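Side-chain contacts in acetoacetate decarboxylase (Sphingomonas wittichii, PDB 5UPB), which is an acetoacetate decarboxylase-like enzyme, from a family known for Schiff-base chemistry on oxo acids, whose own physiological reaction is less certain: residues 82-87 with 124-129; 173-178 with 237-242. All coordinates share one frame; numbering follows the deposited sequence.

From the N terminus, the chain first reaches interaction 1, where residues 82-87 of strand 80-92 meet residues 124-129, closing a loop of 36 residues that contains strand 95-105, helix 108-116 and strand 121-123. Interaction 2 opens only after that loop is complete: residues 173-178, in the loop after strand 156-166, meet residues 237-242 across 58 residues that include strands 179-186, 196-202 and 206-221. The two closures are in series, neither nested nor crossing, with centres about 17 Å apart. Interaction 1 lies in the buried interior and interaction 2 nearer the surface. They remain connected through antiparallel neighbours, strand 80-92 pairing with 53-65, that with 21-34, and 21-34 with 235-249.

Interaction 1: residues 82-87 with 124-129; sequences NEAALS and GAITLA
At a near-perpendicular strand crossing in the beta-rich core of the acetoacetate decarboxylase fold, I126 of strand 125-129 lies across N82, E83 and A84 of strand 80-92. The segment axes approach to 6.3 Å at 97°, so side-chain packing replaces backbone pairing, and no direct hydrogen bond links the segments. I126 does most of the touching. Its CG1 stands opposite the carbonyl carbon (chi1 -58°), which directs the two branches to different parts of the facing strand. The CG2 methyl sits 4.0 Å from the backbone C of E83 and 4.2 Å from the CB of A84. The longer branch turns through a chi2 of 104°, away from a staggered value, to bring CD1 within 3.7 Å of the N82 carbonyl O. Beside it, N82 CB lies 3.9 Å from I126 CB and 3.7 Å from I126 O. If I126 were an alanine, everything beyond CB would be gone, and a gap would probably open between the strands, leaving A84 without its apolar mate here. The amide of N82 serves two directions: ND2 bonds to D106 OD2, while OD1 accepts a weak bond from a water at 3.1 Å. That same water accepts from L128 N at 2.9 Å. V58 and C151 also pack on I126, and the E83 carboxylate reaches Y57 and K121. The strands are thus joined by van der Waals contact of I126 with the N82-A84 backbone and side chains, and the one polar link found between them runs through the water, weakly held on the N82 side.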
# COMPACT_ATOMS: atom_id res chain seq x y z
N ASN A 82 7.08 -7.51 7.38
CA ASN A 82 8.43 -7.00 7.30
C ASN A 82 8.63 -5.95 8.37
O ASN A 82 7.70 -5.22 8.74
CB ASN A 82 8.69 -6.40 5.94
CG ASN A 82 8.38 -7.36 4.85
OD1 ASN A 82 9.07 -8.36 4.71
ND2 ASN A 82 7.25 -7.17 4.19
N GLU A 83 9.88 -5.82 8.80
CA GLU A 83 10.20 -4.93 9.90
C GLU A 83 11.60 -4.36 9.75
O GLU A 83 12.53 -5.06 9.32
CB GLU A 83 10.08 -5.67 11.21
CG GLU A 83 10.35 -4.83 12.44
CD GLU A 83 9.98 -5.59 13.73
OE1 GLU A 83 8.78 -5.64 14.07
OE2 GLU A 83 10.87 -6.19 14.38
N ALA A 84 11.73 -3.07 10.11
CA ALA A 84 13.02 -2.41 10.18
C ALA A 84 13.17 -1.76 11.55
O ALA A 84 12.21 -1.20 12.10
CB ALA A 84 13.15 -1.38 9.06
N ALA A 85 14.39 -1.73 12.05
CA ALA A 85 14.60 -1.18 13.38
C ALA A 85 15.99 -0.61 13.55
O ALA A 85 16.95 -1.05 12.91
CB ALA A 85 14.37 -2.23 14.46
N LEU A 86 16.06 0.34 14.48
CA LEU A 86 17.31 0.85 15.04
C LEU A 86 17.28 0.58 16.53
O LEU A 86 16.41 1.12 17.24
CB LEU A 86 17.44 2.35 14.75
CG LEU A 86 17.43 2.69 13.26
CD1 LEU A 86 17.24 4.18 13.01
CD2 LEU A 86 18.75 2.24 12.67
N SER A 87 18.18 -0.27 17.02
CA SER A 87 18.18 -0.73 18.40
C SER A 87 19.49 -0.36 19.08
O SER A 87 20.55 -0.39 18.46
CB SER A 87 17.98 -2.27 18.54
OG SER A 87 16.80 -2.70 17.92
N GLY A 124 5.34 1.33 8.59
CA GLY A 124 6.04 1.84 7.43
C GLY A 124 5.93 0.86 6.28
O GLY A 124 5.28 -0.17 6.38
N ALA A 125 6.58 1.20 5.19
CA ALA A 125 6.74 0.29 4.07
C ALA A 125 8.18 -0.19 4.12
O ALA A 125 9.09 0.63 4.25
CB ALA A 125 6.44 1.00 2.74
N ILE A 126 8.37 -1.50 4.14
CA ILE A 126 9.69 -2.10 4.36
C ILE A 126 9.91 -3.18 3.33
O ILE A 126 9.05 -4.03 3.13
CB ILE A 126 9.82 -2.72 5.77
CG1 ILE A 126 9.58 -1.66 6.84
CG2 ILE A 126 11.22 -3.33 5.94
CD1 ILE A 126 8.23 -1.77 7.49
N THR A 127 11.08 -3.17 2.68
CA THR A 127 11.43 -4.24 1.76
C THR A 127 12.80 -4.80 2.13
O THR A 127 13.75 -4.04 2.29
CB THR A 127 11.51 -3.76 0.31
OG1 THR A 127 10.23 -3.29 -0.14
CG2 THR A 127 12.01 -4.91 -0.56
N LEU A 128 12.87 -6.12 2.22
CA LEU A 128 14.14 -6.86 2.28
C LEU A 128 14.29 -7.64 0.99
O LEU A 128 13.40 -8.43 0.63
CB LEU A 128 14.17 -7.82 3.47
CG LEU A 128 15.40 -8.75 3.47
CD1 LEU A 128 16.68 -7.95 3.63
CD2 LEU A 128 15.31 -9.76 4.59
N ALA A 129 15.37 -7.42 0.26
CA ALA A 129 15.65 -8.18 -0.95
C ALA A 129 16.93 -8.99 -0.78
O ALA A 129 17.98 -8.41 -0.51
CB ALA A 129 15.79 -7.28 -2.18
O HOH W 1 10.53 -7.90 2.07

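Interaction 2: residues 173-178 with 237-242; sequences DLRSRP and VLAGVT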
# COMPACT_ATOMS: atom_id res chain seq x y z
N ASP A 173 29.91 -13.51 14.23
CA ASP A 173 29.58 -12.31 13.47
C ASP A 173 28.32 -11.61 13.97
O ASP A 173 27.98 -10.55 13.45
CB ASP A 173 29.46 -12.68 12.00
CG ASP A 173 30.77 -13.25 11.45
OD1 ASP A 173 31.81 -12.58 11.61
OD2 ASP A 173 30.74 -14.34 10.82
N LEU A 174 27.63 -12.17 14.96
CA LEU A 174 26.47 -11.54 15.57
C LEU A 174 26.89 -10.91 16.88
O LEU A 174 27.76 -11.42 17.58
CB LEU A 174 25.37 -12.56 15.82
CG LEU A 174 25.05 -13.44 14.61
CD1 LEU A 174 23.98 -14.47 14.92
CD2 LEU A 174 24.62 -12.57 13.45
N ARG A 175 26.25 -9.81 17.23
CA ARG A 175 26.49 -9.19 18.53
C ARG A 175 25.30 -9.45 19.44
O ARG A 175 24.45 -8.59 19.69
CB ARG A 175 26.81 -7.71 18.37
CG ARG A 175 28.16 -7.39 17.68
CD ARG A 175 28.29 -7.79 16.24
NE ARG A 175 29.56 -7.30 15.70
CZ ARG A 175 30.15 -7.74 14.59
NH1 ARG A 175 29.62 -8.70 13.84
NH2 ARG A 175 31.30 -7.18 14.21
N SER A 176 25.27 -10.67 19.96
CA SER A 176 24.16 -11.18 20.74
C SER A 176 24.16 -10.63 22.16
O SER A 176 25.17 -10.70 22.87
CB SER A 176 24.21 -12.71 20.78
OG SER A 176 25.36 -13.13 21.51
N ARG A 177 23.01 -10.11 22.57
CA ARG A 177 22.78 -9.67 23.92
C ARG A 177 21.47 -10.33 24.32
O ARG A 177 20.44 -10.11 23.66
CB ARG A 177 22.72 -8.13 23.98
CG ARG A 177 24.05 -7.49 23.49
CD ARG A 177 24.05 -5.97 23.36
NE ARG A 177 24.04 -5.31 24.67
CZ ARG A 177 25.12 -5.05 25.41
NH1 ARG A 177 26.35 -5.40 25.03
NH2 ARG A 177 24.95 -4.44 26.57
N PRO A 178 21.43 -11.11 25.41
CA PRO A 178 20.28 -12.02 25.59
C PRO A 178 18.95 -11.29 25.76
O PRO A 178 17.92 -11.75 25.25
CB PRO A 178 20.63 -12.78 26.88
CG PRO A 178 21.70 -11.99 27.55
CD PRO A 178 22.41 -11.18 26.50
N VAL A 237 30.43 2.79 11.12
CA VAL A 237 29.90 1.53 10.61
C VAL A 237 30.87 0.41 10.96
O VAL A 237 32.04 0.46 10.58
CB VAL A 237 29.66 1.61 9.10
CG1 VAL A 237 29.02 0.34 8.61
CG2 VAL A 237 28.78 2.82 8.75
N LEU A 238 30.41 -0.57 11.71
CA LEU A 238 31.29 -1.62 12.22
C LEU A 238 31.28 -2.88 11.38
O LEU A 238 32.34 -3.41 11.04
CB LEU A 238 30.88 -1.98 13.66
CG LEU A 238 30.83 -0.81 14.64
CD1 LEU A 238 30.30 -1.29 15.98
CD2 LEU A 238 32.21 -0.18 14.81
N ALA A 239 30.11 -3.42 11.07
CA ALA A 239 30.05 -4.71 10.41
C ALA A 239 28.67 -4.91 9.81
O ALA A 239 27.71 -4.22 10.17
CB ALA A 239 30.32 -5.84 11.39
N GLY A 240 28.58 -5.86 8.90
CA GLY A 240 27.30 -6.24 8.33
C GLY A 240 27.19 -7.74 8.22
O GLY A 240 28.20 -8.45 8.07
N VAL A 241 25.96 -8.22 8.35
CA VAL A 241 25.67 -9.65 8.29
C VAL A 241 24.23 -9.85 7.82
O VAL A 241 23.35 -8.99 8.04
CB VAL A 241 25.91 -10.32 9.66
CG1 VAL A 241 24.90 -9.82 10.66
CG2 VAL A 241 25.84 -11.82 9.55
N THR A 242 23.99 -10.97 7.12
CA THR A 242 22.65 -11.45 6.78
C THR A 242 22.57 -12.90 7.24
O THR A 242 23.58 -13.62 7.23
CB THR A 242 22.32 -11.30 5.27
OG1 THR A 242 20.93 -11.59 5.03
CG2 THR A 242 23.21 -12.24 4.39
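L174 reaches V241 with a single methyl: its CD2 lies 3.9 Å from V241 CG1 and 4.2 Å from V241 CG2, bearing on both branches of the valine while the two side chains cross at about a right angle. V241 keeps CG2 anti to its backbone N and CG1 between N and the carbonyl carbon (chi1 67°), presenting this fork to the loop. The backbone O of D173 comes within 4.2 Å of V241 CG1. Two residues earlier on the strand, the guanidinium of R175 comes obliquely against A239; this arginine is poorly ordered, so its distances are approximate, with NH2 3.3 Å and CZ 3.7 Å from A239 CB. The arginine chain bends at chi2 (66°), which turns the group back along the loop. R175 NH1 then lies 2.5 Å from D173 O, which is at the guanidinium edge and in its plane; this bond is weak, its N-H...O angle being 128°, and so short a separation is doubtful given the disorder. The receiving strand is irregular here: L238 and A239 both face Y31 of strand 21-34, forming a classic beta bulge in the antiparallel pairing of strands 21-34 and 235-249. Y31 also belongs to the next shell, since its OH accepts a hydrogen bond from R175 N and its side chain packs, with V209, against L174. On the loop itself, the D173 carboxylate forms a salt bridge with R167 through OD1 and accepts a hydrogen bond from D170 N at OD2, while Y98 OH bonds to R175 O.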